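Local coordinates for protein GCN5-related N-acetyltransferase (PDB 3TT2) that probably transfers an acyl group from acyl-coenzyme A to an acceptor, as GCN5-related N-acetyltransferases generally do, at residues A[48-53]-A[241-246]; A[185-190]-A[207-212]; A[223-228]-A[232-237]; A[236-241]-A[247-252]; A[252-257]-A[262-267]. One frame throughout, in Å; residues are numbered along the deposited sequence.

How the contacts relate
Helix 45-51 comes first along the chain, and its partner lies far ahead: contact 1 closes a loop of almost 190 residues by bringing this helix to the tip of the hairpin formed by strands 233-243 and 246-254. Contacts 2 and 3 both nest inside that loop, one after the other. Contact 2 pairs helices 184-194 and 206-213, and contact 3 pairs strand 223-228 with the start of strand 233-243. Contact 4 begins where contact 3 ends, sharing G236 and T237, and crosses contact 1 by running past the hairpin tip into strand 246-254. Contact 5 follows from V252, laying helix 263-278 against that strand, while the helices of contact 2 pack on the hairpin of contact 3.

Contact 1 (A[48-53]-A[241-246]); sequences VLRDWE and QETAGK
A beta-hairpin tip meets a helix here: T243 and A244, at the turn between strands 233-243 and 246-254, receive the side chain of R50, which reaches out from helix 45-51. A244 CB lies over one face of the guanidinium group, 3.6 Å from R50 NH2 and 4.1 Å from R50 CZ. The threonine comes in at a slant, with T243 CG2 3.7 Å from R50 NE, and its methyl also touches R50 CD as the two side chains pass in opposite directions. The arginine gets there because its first two torsions are extended (chi1 170°), carrying it straight off the helix, before a bend at chi3 (-58°) swings the guanidinium across the turn. The contact bridges two regions that both belong to the GNAT superfamily by sequence, and it is slight, burying about 100 Å² at the surface. The hairpin turn is of type I', running from T243 to K246, with A244 and G245 both at positive phi. T243 and K246 close it with two backbone bonds, T243 N to K246 O at 2.8 Å and K246 N to T243 O at 3.0 Å. The charge of R50 finds a long, weak ion pair, R50 NH2 with E46 of its own helix. T243 turns its methyl toward the arginine and its hydroxyl elsewhere, where Q241 NE2 gives T243 OG1 a weak bond of 3.4 Å.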
# COMPACT_ATOMS: atom_id res chain seq x y z
N VAL A 48 -7.30 3.15 12.44
CA VAL A 48 -7.82 4.38 11.85
C VAL A 48 -7.01 5.58 12.32
O VAL A 48 -6.49 6.34 11.50
CB VAL A 48 -9.33 4.57 12.18
CG1 VAL A 48 -9.77 5.99 11.96
CG2 VAL A 48 -10.17 3.62 11.36
N LEU A 49 -6.86 5.71 13.63
CA LEU A 49 -6.08 6.78 14.24
C LEU A 49 -4.65 6.83 13.75
O LEU A 49 -4.05 7.90 13.70
CB LEU A 49 -6.02 6.56 15.74
CG LEU A 49 -7.37 6.63 16.44
CD1 LEU A 49 -7.26 5.90 17.76
CD2 LEU A 49 -7.79 8.08 16.62
N ARG A 50 -4.10 5.66 13.43
CA ARG A 50 -2.74 5.55 12.92
C ARG A 50 -2.66 5.94 11.45
O ARG A 50 -1.73 6.63 11.03
CB ARG A 50 -2.22 4.13 13.10
CG ARG A 50 -0.90 3.88 12.37
CD ARG A 50 -0.43 2.44 12.48
NE ARG A 50 -0.26 2.00 13.86
CZ ARG A 50 -1.15 1.26 14.52
NH1 ARG A 50 -2.28 0.89 13.92
NH2 ARG A 50 -0.91 0.90 15.77
N ASP A 51 -3.63 5.50 10.65
CA ASP A 51 -3.66 5.86 9.24
C ASP A 51 -4.08 7.32 9.06
O ASP A 51 -4.07 7.85 7.94
CB ASP A 51 -4.58 4.92 8.44
CG ASP A 51 -4.21 3.45 8.61
OD1 ASP A 51 -3.20 3.15 9.29
OD2 ASP A 51 -4.92 2.58 8.06
N TRP A 52 -4.47 7.97 10.15
CA TRP A 52 -4.81 9.38 10.12
C TRP A 52 -3.62 10.24 10.49
O TRP A 52 -3.72 11.47 10.53
CB TRP A 52 -5.94 9.69 11.08
CG TRP A 52 -7.29 9.42 10.53
CD1 TRP A 52 -7.61 9.12 9.24
CD2 TRP A 52 -8.52 9.43 11.27
NE1 TRP A 52 -8.97 8.96 9.12
CE2 TRP A 52 -9.56 9.13 10.35
CE3 TRP A 52 -8.86 9.66 12.61
CZ2 TRP A 52 -10.90 9.06 10.73
CZ3 TRP A 52 -10.19 9.59 12.98
CH2 TRP A 52 -11.19 9.29 12.05
N GLU A 53 -2.49 9.59 10.79
CA GLU A 53 -1.30 10.30 11.21
C GLU A 53 -0.82 11.23 10.12
O GLU A 53 -0.52 12.40 10.37
CB GLU A 53 -0.18 9.32 11.64
CG GLU A 53 -0.40 8.68 13.02
CD GLU A 53 0.88 8.14 13.67
OE1 GLU A 53 1.96 8.19 13.04
OE2 GLU A 53 0.80 7.66 14.82
N GLN A 241 9.88 -3.54 8.18
CA GLN A 241 9.59 -2.70 9.31
C GLN A 241 8.63 -3.44 10.22
O GLN A 241 8.03 -4.43 9.80
CB GLN A 241 8.98 -1.39 8.84
CG GLN A 241 7.72 -1.61 8.08
CD GLN A 241 7.10 -0.33 7.60
OE1 GLN A 241 7.50 0.22 6.57
NE2 GLN A 241 6.10 0.15 8.33
N GLU A 242 8.49 -2.98 11.45
CA GLU A 242 7.53 -3.55 12.39
C GLU A 242 6.54 -2.49 12.86
O GLU A 242 6.91 -1.48 13.45
CB GLU A 242 8.25 -4.15 13.58
CG GLU A 242 7.36 -5.02 14.42
CD GLU A 242 7.72 -5.01 15.89
OE1 GLU A 242 8.83 -5.48 16.25
OE2 GLU A 242 6.87 -4.55 16.69
N THR A 243 5.26 -2.72 12.62
CA THR A 243 4.26 -1.79 13.13
C THR A 243 3.20 -2.53 13.92
O THR A 243 2.56 -3.45 13.41
CB THR A 243 3.59 -0.99 12.00
OG1 THR A 243 4.57 -0.19 11.34
CG2 THR A 243 2.51 -0.09 12.56
N ALA A 244 3.02 -2.13 15.18
CA ALA A 244 1.98 -2.71 16.02
C ALA A 244 2.11 -4.23 16.10
O ALA A 244 1.11 -4.95 15.99
CB ALA A 244 0.60 -2.33 15.49
N GLY A 245 3.34 -4.71 16.25
CA GLY A 245 3.58 -6.14 16.37
C GLY A 245 3.31 -6.96 15.12
O GLY A 245 3.20 -8.19 15.20
N LYS A 246 3.19 -6.28 13.98
CA LYS A 246 3.07 -6.96 12.68
C LYS A 246 4.20 -6.48 11.82
O LYS A 246 4.65 -5.34 11.97
CB LYS A 246 1.73 -6.68 11.98
CG LYS A 246 0.54 -7.24 12.71
CD LYS A 246 -0.70 -7.15 11.85
CE LYS A 246 -0.58 -8.01 10.59
NZ LYS A 246 -1.93 -8.37 10.03

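Contact 2 (A[185-190]-A[207-212]); sequences RATYEA and ERWLSM
W209 and Y188 form the tightly packed half of the contact between helices 206-213 and 184-194. The tyrosine lies over one face of the indole: Y188 CB sits 3.8 Å from the centroid of the six-membered ring, 16° off its normal, a CH-pi contact, and Y188 CD1 comes to 3.5 Å from W209 CG. From the tyrosine's side the same meeting is at the ring edge. The two ring planes stand 51° apart, an oblique meeting. With CG anti to the backbone nitrogen in both residues (chi1 179° in W209), the two side chains slide past one another in opposite directions. T187 adds its methyl, CG2 lying 3.9 Å from W209 CZ2. An alanine in place of W209 is likely to open a gap between the helices, leaving Y188 CB and the methyl of T187 without the indole they rest on. The polar ends of these residues point to other partners, T187 OG1 to D183 O and Y188 OH to S204 O. Across the exposed side things are looser: R185 NH1 and E207 OE2 stay 6.8 Å apart, and R185 instead has a cation-pi partner in F206 and a long ion pair with E189 in its own helix. The pairing of these two helices of the GNAT fold thus rests on apolar and aromatic surface, with charges kept at its margin.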
# COMPACT_ATOMS: atom_id res chain seq x y z
N ARG A 185 23.57 5.94 1.94
CA ARG A 185 23.56 6.36 0.55
C ARG A 185 23.58 5.15 -0.38
O ARG A 185 22.87 5.13 -1.37
CB ARG A 185 24.74 7.28 0.24
CG ARG A 185 24.85 7.75 -1.23
CD ARG A 185 24.41 9.22 -1.41
NE ARG A 185 24.41 9.65 -2.82
CZ ARG A 185 23.36 9.58 -3.63
NH1 ARG A 185 22.20 9.12 -3.19
NH2 ARG A 185 23.46 9.99 -4.90
N ALA A 186 24.39 4.16 -0.03
CA ALA A 186 24.59 2.99 -0.87
C ALA A 186 23.32 2.17 -1.02
O ALA A 186 23.05 1.62 -2.08
CB ALA A 186 25.68 2.13 -0.30
N THR A 187 22.55 2.10 0.07
CA THR A 187 21.31 1.35 0.12
C THR A 187 20.27 2.05 -0.71
O THR A 187 19.54 1.44 -1.49
CB THR A 187 20.77 1.29 1.54
OG1 THR A 187 21.52 0.33 2.29
CG2 THR A 187 19.33 0.88 1.54
N TYR A 188 20.21 3.36 -0.53
CA TYR A 188 19.34 4.19 -1.33
C TYR A 188 19.57 4.03 -2.85
O TYR A 188 18.61 4.02 -3.62
CB TYR A 188 19.54 5.65 -0.94
CG TYR A 188 18.96 6.58 -1.96
CD1 TYR A 188 17.59 6.76 -2.03
CD2 TYR A 188 19.77 7.25 -2.87
CE1 TYR A 188 17.04 7.61 -2.97
CE2 TYR A 188 19.23 8.10 -3.81
CZ TYR A 188 17.86 8.27 -3.85
OH TYR A 188 17.30 9.11 -4.78
N GLU A 189 20.82 3.93 -3.27
CA GLU A 189 21.13 3.81 -4.69
C GLU A 189 20.66 2.48 -5.25
O GLU A 189 20.22 2.38 -6.39
CB GLU A 189 22.64 3.95 -4.94
CG GLU A 189 23.15 5.36 -4.75
CD GLU A 189 24.67 5.45 -4.86
OE1 GLU A 189 25.35 4.40 -4.84
OE2 GLU A 189 25.18 6.59 -4.97
N ALA A 190 20.77 1.45 -4.42
CA ALA A 190 20.40 0.11 -4.82
C ALA A 190 18.89 0.00 -4.93
O ALA A 190 18.38 -0.69 -5.79
CB ALA A 190 20.93 -0.88 -3.83
N GLU A 207 17.24 12.85 -0.15
CA GLU A 207 16.75 13.48 1.06
C GLU A 207 15.32 13.04 1.38
O GLU A 207 14.98 12.81 2.54
CB GLU A 207 16.87 15.00 0.99
CG GLU A 207 18.31 15.48 0.88
CD GLU A 207 18.88 15.34 -0.53
OE1 GLU A 207 18.10 15.48 -1.51
OE2 GLU A 207 20.10 15.10 -0.67
N ARG A 208 14.50 12.92 0.34
CA ARG A 208 13.13 12.42 0.49
C ARG A 208 13.14 11.03 1.09
O ARG A 208 12.40 10.74 2.04
CB ARG A 208 12.42 12.38 -0.87
CG ARG A 208 11.75 13.67 -1.30
CD ARG A 208 11.46 13.68 -2.80
NE ARG A 208 10.62 14.81 -3.21
CZ ARG A 208 11.07 16.03 -3.45
NH1 ARG A 208 12.36 16.31 -3.31
NH2 ARG A 208 10.23 16.99 -3.82
N TRP A 209 13.98 10.17 0.55
CA TRP A 209 14.09 8.81 1.03
C TRP A 209 14.53 8.78 2.49
O TRP A 209 13.99 8.01 3.29
CB TRP A 209 15.06 8.04 0.16
CG TRP A 209 15.26 6.63 0.59
CD1 TRP A 209 14.46 5.57 0.31
CD2 TRP A 209 16.35 6.12 1.35
NE1 TRP A 209 14.97 4.43 0.87
CE2 TRP A 209 16.14 4.74 1.52
CE3 TRP A 209 17.49 6.70 1.92
CZ2 TRP A 209 17.02 3.93 2.22
CZ3 TRP A 209 18.36 5.89 2.62
CH2 TRP A 209 18.13 4.53 2.77
N LEU A 210 15.49 9.63 2.84
CA LEU A 210 15.95 9.75 4.22
C LEU A 210 14.84 10.09 5.20
O LEU A 210 14.79 9.55 6.30
CB LEU A 210 17.03 10.82 4.33
CG LEU A 210 18.45 10.44 3.92
CD1 LEU A 210 19.42 11.48 4.42
CD2 LEU A 210 18.81 9.05 4.45
N SER A 211 13.96 11.01 4.82
CA SER A 211 12.93 11.46 5.74
C SER A 211 11.81 10.44 5.84
O SER A 211 11.13 10.35 6.86
CB SER A 211 12.37 12.79 5.28
OG SER A 211 13.41 13.72 5.09
N MSE A 212 11.61 9.66 4.78
CA MSE A 212 10.56 8.66 4.78
C MSE A 212 10.96 7.46 5.60
O MSE A 212 10.11 6.77 6.18
CB MSE A 212 10.26 8.20 3.36
CG MSE A 212 9.36 9.12 2.58
SE MSE A 212 8.84 8.29 0.90
CE MSE A 212 10.57 8.21 0.01

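Contact 3 (A[223-228]-A[232-237]); sequences WLLAVE and GHIVGT
I234 meets both L225 and V227 across the hairpin of strands 223-228 and 233-243. From its CB the chain divides: I234 CG2 turns to the backbone, 4.1 Å from A226 O, while I234 CG1 sits between two partners, 3.8 Å from L225 CD1 and 3.9 Å from V227 CG2. At the tip, I234 CD1 reaches L225 CD1 at 3.7 Å, and beyond these strands the isoleucine packs on A186 and A190 of helix 184-194. V227 places its other methyl, CG1, 4.0 Å from G232 CA at the turn. A glycine at V227 would probably leave I234 CG1 only L225 across the hairpin and uncover G232 CA. On the other face of the strands A226 CB touches V235 CG2, with I263 of helix 263-278 packing on both residues. The backbone bonds are uneven: V235 N gives A226 O a bond of 2.8 Å, whereas G236 N reaches the same oxygen weakly, at 3.4 Å. Two residues opposite one, V235 and G236 facing A226, make a classic beta bulge, and G232 with H233 opposite E228 makes a G1 bulge beside the turn: an antiparallel hairpin, the second and third strands of this GNAT fold.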
# COMPACT_ATOMS: atom_id res chain seq x y z
N TRP A 223 16.45 -4.34 8.12
CA TRP A 223 16.89 -3.93 6.80
C TRP A 223 18.05 -4.79 6.34
O TRP A 223 19.19 -4.63 6.78
CB TRP A 223 17.33 -2.48 6.82
CG TRP A 223 16.21 -1.56 6.69
CD1 TRP A 223 14.92 -1.78 7.06
CD2 TRP A 223 16.25 -0.25 6.12
NE1 TRP A 223 14.15 -0.68 6.76
CE2 TRP A 223 14.95 0.27 6.18
CE3 TRP A 223 17.27 0.53 5.56
CZ2 TRP A 223 14.63 1.54 5.71
CZ3 TRP A 223 16.95 1.80 5.09
CH2 TRP A 223 15.64 2.29 5.17
N LEU A 224 17.78 -5.66 5.38
CA LEU A 224 18.79 -6.58 4.89
C LEU A 224 19.24 -6.20 3.50
O LEU A 224 18.45 -5.77 2.66
CB LEU A 224 18.29 -8.01 4.88
CG LEU A 224 17.86 -8.55 6.23
CD1 LEU A 224 17.55 -10.00 6.02
CD2 LEU A 224 18.96 -8.41 7.23
N LEU A 225 20.53 -6.38 3.27
CA LEU A 225 21.15 -6.09 2.00
C LEU A 225 21.81 -7.38 1.53
O LEU A 225 22.54 -8.01 2.28
CB LEU A 225 22.20 -5.01 2.19
CG LEU A 225 21.85 -3.78 3.03
CD1 LEU A 225 23.00 -2.78 3.01
CD2 LEU A 225 20.58 -3.13 2.54
N ALA A 226 21.55 -7.78 0.29
CA ALA A 226 22.37 -8.81 -0.32
C ALA A 226 23.63 -8.12 -0.85
O ALA A 226 23.56 -7.13 -1.60
CB ALA A 226 21.63 -9.53 -1.41
N VAL A 227 24.78 -8.62 -0.43
CA VAL A 227 26.04 -7.98 -0.73
C VAL A 227 27.01 -8.96 -1.35
O VAL A 227 27.27 -10.04 -0.79
CB VAL A 227 26.64 -7.36 0.54
CG1 VAL A 227 28.04 -6.87 0.28
CG2 VAL A 227 25.77 -6.22 0.99
N GLU A 228 27.54 -8.59 -2.51
CA GLU A 228 28.53 -9.40 -3.21
C GLU A 228 29.87 -9.26 -2.51
O GLU A 228 30.39 -8.15 -2.36
CB GLU A 228 28.64 -8.96 -4.66
CG GLU A 228 29.76 -9.66 -5.42
CD GLU A 228 29.70 -9.45 -6.94
OE1 GLU A 228 30.10 -8.35 -7.40
OE2 GLU A 228 29.25 -10.39 -7.65
N GLY A 232 31.89 -5.95 -2.40
CA GLY A 232 31.34 -5.24 -1.26
C GLY A 232 30.32 -4.26 -1.80
O GLY A 232 30.39 -3.06 -1.57
N HIS A 233 29.38 -4.78 -2.58
CA HIS A 233 28.43 -3.96 -3.29
C HIS A 233 27.06 -4.53 -3.08
O HIS A 233 26.87 -5.75 -3.02
CB HIS A 233 28.77 -3.93 -4.78
CG HIS A 233 29.64 -2.77 -5.16
ND1 HIS A 233 29.37 -1.97 -6.25
CD2 HIS A 233 30.76 -2.26 -4.59
CE1 HIS A 233 30.29 -1.03 -6.34
NE2 HIS A 233 31.14 -1.18 -5.35
N ILE A 234 26.08 -3.63 -2.98
CA ILE A 234 24.75 -4.06 -2.62
C ILE A 234 24.08 -4.49 -3.92
O ILE A 234 23.91 -3.68 -4.83
CB ILE A 234 23.99 -2.92 -1.90
CG1 ILE A 234 24.55 -2.79 -0.47
CG2 ILE A 234 22.53 -3.19 -1.85
CD1 ILE A 234 24.72 -1.38 -0.00
N VAL A 235 23.77 -5.79 -4.01
CA VAL A 235 23.09 -6.32 -5.18
C VAL A 235 21.60 -6.50 -4.97
O VAL A 235 20.87 -6.81 -5.91
CB VAL A 235 23.69 -7.67 -5.63
CG1 VAL A 235 25.19 -7.55 -5.76
CG2 VAL A 235 23.30 -8.80 -4.68
N GLY A 236 21.12 -6.26 -3.76
CA GLY A 236 19.73 -6.54 -3.44
C GLY A 236 19.36 -5.99 -2.09
O GLY A 236 20.24 -5.76 -1.28
N THR A 237 18.07 -5.76 -1.84
CA THR A 237 17.61 -5.25 -0.54
C THR A 237 16.28 -5.86 -0.18
O THR A 237 15.47 -6.18 -1.06
CB THR A 237 17.41 -3.71 -0.54
OG1 THR A 237 16.36 -3.36 -1.45
CG2 THR A 237 18.70 -2.95 -0.91

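Contact 4 (A[236-241]-A[247-252]); sequences GTCLGQ and GWIGSV
Q241 and W248 set their flat groups side by side, pointing the same way from neighbouring strands, with amide and indole planes 80° apart. Q241 OE1 stands at the edge of the indole, near its plane and 4.2 Å from W248 CD1, while E284 and S286 of strand 282-290 touch the tryptophan from beyond. Of the glutamine side chain, the stem comes closest: Q241 CG lies 3.2 Å from W248 O and 3.9 Å from W248 CB, because chi1 of 59° lodges it between the backbone nitrogen and the carbonyl carbon. Behind these side chains the backbones are joined by a pair of bonds, Q241 N to W248 O at 2.8 Å and W248 N to Q241 O at 2.9 Å. Q241 O also accepts from the hydroxyl of Y275. Strands 233-243 and 246-254 form an antiparallel hairpin, the third and fourth strands of the GNAT fold, and the pairing slips by one residue between G240-I249 and C238-V252. That slip, with G250 N bonded to L239 O at 3.3 Å, is consistent with a bulge, as in relatives, where one in the fourth strand lies beside the acyl-coenzyme A site. On the face that carries C238, its sulfur nestles against two apolar neighbours, I249 CG2 at 3.6 Å and V252 CB at 4.0 Å. Helix 263-278 packs over that cluster, with L268 touching both C238 and I249.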
# COMPACT_ATOMS: atom_id res chain seq x y z
N GLY A 236 21.12 -6.26 -3.76
CA GLY A 236 19.73 -6.54 -3.44
C GLY A 236 19.36 -5.99 -2.09
O GLY A 236 20.24 -5.76 -1.28
N THR A 237 18.07 -5.76 -1.84
CA THR A 237 17.61 -5.25 -0.54
C THR A 237 16.28 -5.86 -0.18
O THR A 237 15.47 -6.18 -1.06
CB THR A 237 17.41 -3.71 -0.54
OG1 THR A 237 16.36 -3.36 -1.45
CG2 THR A 237 18.70 -2.95 -0.91
N CYS A 238 16.08 -6.06 1.12
CA CYS A 238 14.77 -6.30 1.64
C CYS A 238 14.63 -5.42 2.87
O CYS A 238 15.25 -5.68 3.89
CB CYS A 238 14.67 -7.76 2.05
SG CYS A 238 13.03 -8.36 2.41
N LEU A 239 13.76 -4.43 2.80
CA LEU A 239 13.66 -3.51 3.91
C LEU A 239 12.33 -3.73 4.60
O LEU A 239 11.27 -3.30 4.13
CB LEU A 239 13.81 -2.09 3.41
CG LEU A 239 14.92 -1.89 2.36
CD1 LEU A 239 14.97 -0.47 1.85
CD2 LEU A 239 16.29 -2.30 2.92
N GLY A 240 12.42 -4.35 5.77
CA GLY A 240 11.26 -4.64 6.58
C GLY A 240 11.08 -3.57 7.63
O GLY A 240 11.99 -2.78 7.93
N GLN A 241 9.88 -3.54 8.18
CA GLN A 241 9.59 -2.70 9.31
C GLN A 241 8.63 -3.44 10.22
O GLN A 241 8.03 -4.43 9.80
CB GLN A 241 8.98 -1.39 8.84
CG GLN A 241 7.72 -1.61 8.08
CD GLN A 241 7.10 -0.33 7.60
OE1 GLN A 241 7.50 0.22 6.57
NE2 GLN A 241 6.10 0.15 8.33
N GLY A 247 4.72 -7.36 10.98
CA GLY A 247 5.75 -6.95 10.04
C GLY A 247 5.22 -6.43 8.72
O GLY A 247 4.19 -6.90 8.22
N TRP A 248 5.92 -5.49 8.12
CA TRP A 248 5.59 -5.09 6.76
C TRP A 248 6.87 -4.96 5.99
O TRP A 248 7.82 -4.31 6.45
CB TRP A 248 4.80 -3.78 6.71
CG TRP A 248 4.42 -3.41 5.27
CD1 TRP A 248 5.07 -2.52 4.46
CD2 TRP A 248 3.33 -3.93 4.50
NE1 TRP A 248 4.45 -2.46 3.23
CE2 TRP A 248 3.38 -3.32 3.23
CE3 TRP A 248 2.32 -4.87 4.75
CZ2 TRP A 248 2.46 -3.60 2.22
CZ3 TRP A 248 1.40 -5.15 3.75
CH2 TRP A 248 1.47 -4.52 2.50
N ILE A 249 6.90 -5.59 4.83
CA ILE A 249 8.07 -5.49 3.97
C ILE A 249 7.72 -4.60 2.79
O ILE A 249 6.93 -4.97 1.93
CB ILE A 249 8.55 -6.88 3.50
CG1 ILE A 249 8.89 -7.74 4.70
CG2 ILE A 249 9.78 -6.77 2.63
CD1 ILE A 249 9.19 -9.14 4.33
N GLY A 250 8.32 -3.42 2.76
CA GLY A 250 8.06 -2.52 1.67
C GLY A 250 8.59 -3.04 0.35
O GLY A 250 7.83 -3.27 -0.59
N SER A 251 9.89 -3.29 0.28
CA SER A 251 10.47 -3.68 -1.00
C SER A 251 11.51 -4.77 -0.89
O SER A 251 12.53 -4.60 -0.21
CB SER A 251 11.06 -2.45 -1.70
OG SER A 251 12.14 -1.88 -0.95
N VAL A 252 11.28 -5.87 -1.58
CA VAL A 252 12.36 -6.81 -1.81
C VAL A 252 12.75 -6.69 -3.29
O VAL A 252 11.89 -6.58 -4.14
CB VAL A 252 11.96 -8.23 -1.46
CG1 VAL A 252 10.68 -8.63 -2.22
CG2 VAL A 252 13.11 -9.19 -1.75

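Contact 5 (A[252-257]-A[262-267]). With SO4 (sulfate ion), chain B.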
# COMPACT_ATOMS: atom_id res chain seq x y z
N VAL A 252 11.28 -5.87 -1.58
CA VAL A 252 12.36 -6.81 -1.81
C VAL A 252 12.75 -6.69 -3.29
O VAL A 252 11.89 -6.58 -4.14
CB VAL A 252 11.96 -8.23 -1.46
CG1 VAL A 252 10.68 -8.63 -2.22
CG2 VAL A 252 13.11 -9.19 -1.75
N GLY A 253 14.04 -6.65 -3.59
CA GLY A 253 14.44 -6.51 -4.98
C GLY A 253 15.91 -6.68 -5.31
O GLY A 253 16.77 -6.44 -4.48
N VAL A 254 16.19 -7.04 -6.55
CA VAL A 254 17.55 -7.31 -6.96
C VAL A 254 17.89 -6.41 -8.12
O VAL A 254 17.07 -6.20 -9.00
CB VAL A 254 17.73 -8.80 -7.32
CG1 VAL A 254 19.17 -9.10 -7.65
CG2 VAL A 254 17.31 -9.66 -6.15
N ARG A 255 19.10 -5.83 -8.11
CA ARG A 255 19.59 -5.04 -9.24
C ARG A 255 19.77 -5.93 -10.45
O ARG A 255 20.09 -7.11 -10.30
CB ARG A 255 20.87 -4.31 -8.84
CG ARG A 255 20.57 -3.07 -8.02
CD ARG A 255 21.68 -2.64 -7.13
NE ARG A 255 22.85 -2.26 -7.91
CZ ARG A 255 23.72 -1.33 -7.53
NH1 ARG A 255 23.53 -0.68 -6.38
NH2 ARG A 255 24.78 -1.06 -8.29
N ARG A 256 19.54 -5.40 -11.65
CA ARG A 256 19.44 -6.24 -12.85
C ARG A 256 20.57 -7.25 -13.11
O ARG A 256 20.29 -8.40 -13.43
CB ARG A 256 19.14 -5.41 -14.11
CG ARG A 256 19.08 -6.23 -15.41
CD ARG A 256 18.54 -5.42 -16.59
NE ARG A 256 17.17 -4.96 -16.33
CZ ARG A 256 16.80 -3.68 -16.29
NH1 ARG A 256 17.69 -2.72 -16.51
NH2 ARG A 256 15.54 -3.36 -16.04
N PRO A 257 21.83 -6.84 -12.94
CA PRO A 257 22.93 -7.77 -13.22
C PRO A 257 22.92 -8.99 -12.31
O PRO A 257 23.53 -10.01 -12.64
CB PRO A 257 24.17 -6.96 -12.88
CG PRO A 257 23.75 -5.56 -13.01
CD PRO A 257 22.35 -5.52 -12.54
N GLY A 262 18.39 -16.39 -7.40
CA GLY A 262 17.62 -16.77 -6.23
C GLY A 262 17.92 -15.88 -5.04
O GLY A 262 17.71 -16.27 -3.90
N ILE A 263 18.41 -14.67 -5.31
CA ILE A 263 18.72 -13.71 -4.25
C ILE A 263 17.49 -13.15 -3.49
O ILE A 263 17.55 -12.92 -2.28
CB ILE A 263 19.57 -12.55 -4.82
CG1 ILE A 263 20.98 -13.02 -5.15
CG2 ILE A 263 19.64 -11.38 -3.84
CD1 ILE A 263 21.70 -12.10 -6.11
N ALA A 264 16.38 -12.94 -4.18
CA ALA A 264 15.19 -12.41 -3.55
C ALA A 264 14.64 -13.43 -2.54
O ALA A 264 14.31 -13.08 -1.42
CB ALA A 264 14.15 -12.09 -4.58
N LEU A 265 14.59 -14.70 -2.93
CA LEU A 265 14.20 -15.77 -2.01
C LEU A 265 15.08 -15.86 -0.76
O LEU A 265 14.57 -16.01 0.34
CB LEU A 265 14.17 -17.11 -2.72
CG LEU A 265 13.58 -18.22 -1.87
CD1 LEU A 265 12.19 -17.81 -1.49
CD2 LEU A 265 13.54 -19.53 -2.64
N ALA A 266 16.39 -15.77 -0.93
CA ALA A 266 17.29 -15.73 0.22
C ALA A 266 17.00 -14.51 1.06
O ALA A 266 16.97 -14.61 2.29
CB ALA A 266 18.73 -15.71 -0.22
N LEU A 267 16.80 -13.36 0.42
CA LEU A 267 16.53 -12.13 1.19
C LEU A 267 15.28 -12.30 2.04
O LEU A 267 15.29 -12.00 3.22
CB LEU A 267 16.40 -10.89 0.30
CG LEU A 267 17.73 -10.23 -0.00
CD1 LEU A 267 17.56 -9.13 -1.04
CD2 LEU A 267 18.38 -9.69 1.25
S SO4 B . 15.48 -12.71 -8.49
O1 SO4 B . 16.55 -12.93 -7.52
O2 SO4 B . 14.47 -13.73 -8.41
O3 SO4 B . 14.88 -11.39 -8.30
O4 SO4 B . 16.03 -12.82 -9.84
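V254 and V252, at the end of strand 246-254, pack against A264 and its neighbours in the first turn of helix 263-278. This is the fourth strand, loop and third helix of the GNAT fold, the beta-alpha part that in relatives holds the pyrophosphate of acyl-coenzyme A. V254 gives up more surface to this contact than its neighbours do. One of its methyls, CG2, does the touching: V254 CG2 lies 3.7 Å from I263 CG2 and 4.3 Å from A264 CB. A chi1 of -176° sends CG1 away from the backbone nitrogen and brings CG2 round to the helix. Two residues back, V252 also points to the helix, its CG2 4.2 Å from A264 CB and equally far from L267 CB, with Y299 packing on it from helix 297-301. A264 is thus met by both valines, and its small side chain lets the strand end come close to the helix, their CA atoms being 6.1 Å apart at G253 and A264. The helix starts after G262 at the N-cap, and a sulfate ion, probably from the crystallisation liquor, sits at this end, consistent with an anion site made for a phosphate. The amides at the helix start would favour a negative charge there, and G260 N bonds the ion as well. A264 N points at sulfate O1 across 3.3 Å, nearly straight at 163° though weak.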